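Local atomic coordinates of cell division control protein 45 cdc45 putative (Entamoeba histolytica, PDB entry 6CC2), a protein that probably takes part in DNA replication as the Cdc45 component of the replicative helicase, as its relatives in other eukaryotes do. Residues Asp210-Ser214 with Leu215-Ala219. Numbering follows the deposited sequence.
Sequences DQYIS and LKINA
Tyr212 swings its ring away from its own backbone N (chi1 -179°) and sets it alongside the chain that follows the helix, CD1 and CE1 toward it, while Ile217 holds CG1 between its backbone N and carbonyl carbon (chi1 63°), pointing back at the last helical turn. CG1 of Ile217 thus lies 4.0 Å from CB of Tyr212, and its CD1 3.8 Å from CB of Gln211. The side chains of Gln211 and Ile217 cross at about a right angle, with CG2 of Ile217 near the amide of Gln211, whose NE2 is hydrogen-bonded to O of Ser179. Farther along, CE1 of Tyr212 meets CB of Ala219 at 3.9 Å, and Leu339 of strand 338-344 touches both residues. One water donates to the carbonyl oxygens of Tyr212 and Ile217, bridging the helix end and the loop. The extended Lys216 runs past CB of Ser214; two waters accept from its NZ, one linking it to OD2 of Asp210 and the other to OG of Ser214. That hydroxyl also donates to O of Asp210 (2.9 Å), which accepts the N-H of Ser214 from the opposite face. Leu215, at positive phi (71°), turns the chain: its N donates to O of Tyr212 (3.1 Å), and N of Lys216 to O of Gln211 (2.9 Å). These two bonds make a Schellman motif closing helix 199-213, and Asn218, the N-cap of helix 219-233, accepts the N-H of Thr221 at OD1, completing a short helix-loop-helix connection.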
ATOM      1  N   ASP A 210      -1.099  -6.203  -2.828  1.00 15.38           N
ATOM      2  CA  ASP A 210      -0.881  -4.901  -2.174  1.00 15.21           C
ATOM      3  C   ASP A 210      -0.178  -5.082  -0.831  1.00 14.08           C
ATOM      4  O   ASP A 210       0.773  -4.356  -0.506  1.00 15.39           O
ATOM      5  CB  ASP A 210      -2.215  -4.176  -1.995  1.00 20.52           C
ATOM      6  CG  ASP A 210      -2.063  -2.861  -1.242  1.00 24.79           C
ATOM      7  OD1 ASP A 210      -1.203  -2.042  -1.641  1.00 22.35           O
ATOM      8  OD2 ASP A 210      -2.817  -2.638  -0.244  1.00 22.27           O
ATOM      9  N   GLN A 211      -0.640  -6.039  -0.019  1.00 14.51           N
ATOM     10  CA  GLN A 211       0.042  -6.286   1.258  1.00 17.02           C
ATOM     11  C   GLN A 211       1.517  -6.609   1.056  1.00 14.90           C
ATOM     12  O   GLN A 211       2.379  -6.145   1.817  1.00 16.23           O
ATOM     13  CB  GLN A 211      -0.612  -7.442   2.001  1.00 17.99           C
ATOM     14  CG  GLN A 211      -1.938  -7.127   2.645  1.00 20.11           C
ATOM     15  CD  GLN A 211      -2.365  -8.287   3.518  1.00 18.94           C
ATOM     16  OE1 GLN A 211      -2.451  -9.423   3.057  1.00 18.13           O
ATOM     17  NE2 GLN A 211      -2.591  -8.005   4.800  1.00 19.07           N
ATOM     18  N   TYR A 212       1.839  -7.433   0.068  1.00 14.29           N
ATOM     19  CA  TYR A 212       3.237  -7.831  -0.127  1.00 15.98           C
ATOM     20  C   TYR A 212       4.059  -6.663  -0.652  1.00 15.67           C
ATOM     21  O   TYR A 212       5.158  -6.389  -0.152  1.00 17.45           O
ATOM     22  CB  TYR A 212       3.313  -9.048  -1.073  1.00 17.60           C
ATOM     23  CG  TYR A 212       4.701  -9.555  -1.320  1.00 19.00           C
ATOM     24  CD1 TYR A 212       5.424 -10.235  -0.328  1.00 19.68           C
ATOM     25  CD2 TYR A 212       5.323  -9.351  -2.552  1.00 21.39           C
ATOM     26  CE1 TYR A 212       6.699 -10.700  -0.557  1.00 18.42           C
ATOM     27  CE2 TYR A 212       6.607  -9.826  -2.797  1.00 21.47           C
ATOM     28  CZ  TYR A 212       7.295 -10.490  -1.798  1.00 21.38           C
ATOM     29  OH  TYR A 212       8.574 -10.941  -2.036  1.00 22.43           O
ATOM     30  N   ILE A 213       3.553  -5.949  -1.676  1.00 15.26           N
ATOM     31  CA  ILE A 213       4.228  -4.754  -2.172  1.00 15.94           C
ATOM     32  C   ILE A 213       4.487  -3.765  -1.043  1.00 18.08           C
ATOM     33  O   ILE A 213       5.543  -3.114  -0.988  1.00 17.85           O
ATOM     34  CB  ILE A 213       3.382  -4.098  -3.288  1.00 16.57           C
ATOM     35  CG1 ILE A 213       3.403  -4.960  -4.528  1.00 18.19           C
ATOM     36  CG2 ILE A 213       3.890  -2.697  -3.593  1.00 19.92           C
ATOM     37  CD1 ILE A 213       2.334  -4.575  -5.586  1.00 21.78           C
ATOM     38  N   SER A 214       3.495  -3.602  -0.152  1.00 16.81           N
ATOM     39  CA  SER A 214       3.553  -2.600   0.902  1.00 17.14           C
ATOM     40  C   SER A 214       4.399  -3.030   2.095  1.00 18.00           C
ATOM     41  O   SER A 214       4.483  -2.273   3.076  1.00 18.27           O
ATOM     42  CB  SER A 214       2.133  -2.265   1.370  1.00 19.47           C
ATOM     43  OG  SER A 214       1.390  -1.667   0.328  1.00 19.58           O
ATOM     44  N   LEU A 215       5.009  -4.221   2.048  1.00 16.78           N
ATOM     45  CA  LEU A 215       5.900  -4.723   3.080  1.00 17.60           C
ATOM     46  C   LEU A 215       5.174  -5.104   4.374  1.00 17.23           C
ATOM     47  O   LEU A 215       5.778  -5.127   5.455  1.00 19.01           O
ATOM     48  CB  LEU A 215       7.022  -3.711   3.388  1.00 19.16           C
ATOM     49  CG  LEU A 215       7.712  -3.177   2.141  1.00 20.83           C
ATOM     50  CD1 LEU A 215       8.842  -2.233   2.529  1.00 22.92           C
ATOM     51  CD2 LEU A 215       8.250  -4.294   1.280  1.00 23.37           C
ATOM     52  N   LYS A 216       3.915  -5.525   4.256  1.00 15.41           N
ATOM     53  CA  LYS A 216       3.113  -5.918   5.405  1.00 17.16           C
ATOM     54  C   LYS A 216       3.092  -7.430   5.628  1.00 18.42           C
ATOM     55  O   LYS A 216       2.832  -7.876   6.758  1.00 19.50           O
ATOM     56  CB  LYS A 216       1.676  -5.417   5.223  1.00 17.17           C
ATOM     57  CG  LYS A 216       1.583  -3.906   5.258  1.00 17.80           C
ATOM     58  CD  LYS A 216       0.214  -3.399   4.910  1.00 19.63           C
ATOM     59  CE  LYS A 216       0.190  -1.860   4.984  1.00 23.26           C
ATOM     60  NZ  LYS A 216      -1.087  -1.299   4.484  1.00 26.88           N
ATOM     61  N   ILE A 217       3.381  -8.223   4.593  1.00 17.34           N
ATOM     62  CA  ILE A 217       3.455  -9.677   4.715  1.00 18.23           C
ATOM     63  C   ILE A 217       4.694 -10.177   4.002  1.00 21.03           C
ATOM     64  O   ILE A 217       5.192  -9.533   3.094  1.00 19.75           O
ATOM     65  CB  ILE A 217       2.208 -10.359   4.120  1.00 18.16           C
ATOM     66  CG1 ILE A 217       2.079 -10.094   2.622  1.00 17.51           C
ATOM     67  CG2 ILE A 217       0.944  -9.898   4.871  1.00 19.26           C
ATOM     68  CD1 ILE A 217       0.968 -10.916   1.951  1.00 19.60           C
ATOM     69  N   ASN A 218       5.146 -11.368   4.394  1.00 19.23           N
ATOM     70  CA  ASN A 218       6.295 -11.986   3.750  1.00 18.95           C
ATOM     71  C   ASN A 218       5.862 -12.866   2.562  1.00 17.25           C
ATOM     72  O   ASN A 218       4.672 -13.019   2.247  1.00 17.75           O
ATOM     73  CB  ASN A 218       7.136 -12.778   4.765  1.00 21.30           C
ATOM     74  CG  ASN A 218       6.412 -13.980   5.365  1.00 22.39           C
ATOM     75  OD1 ASN A 218       5.472 -14.529   4.796  1.00 22.25           O
ATOM     76  ND2 ASN A 218       6.883 -14.408   6.541  1.00 25.02           N
ATOM     77  N   ALA A 219       6.861 -13.346   1.832  1.00 18.57           N
ATOM     78  CA  ALA A 219       6.600 -14.086   0.605  1.00 20.60           C
ATOM     79  C   ALA A 219       5.883 -15.407   0.875  1.00 20.24           C
ATOM     80  O   ALA A 219       5.031 -15.826   0.075  1.00 19.40           O
ATOM     81  CB  ALA A 219       7.917 -14.328  -0.131  1.00 21.14           C
TER
HETATM   82  O   HOH W   1      -2.048  -3.188   2.234  1.00 25.59           O
HETATM   83  O   HOH W   2       6.727  -7.727   1.760  1.00 19.99           O
HETATM   84  O   HOH W   3      -0.436   0.013   1.768  1.00 40.03           O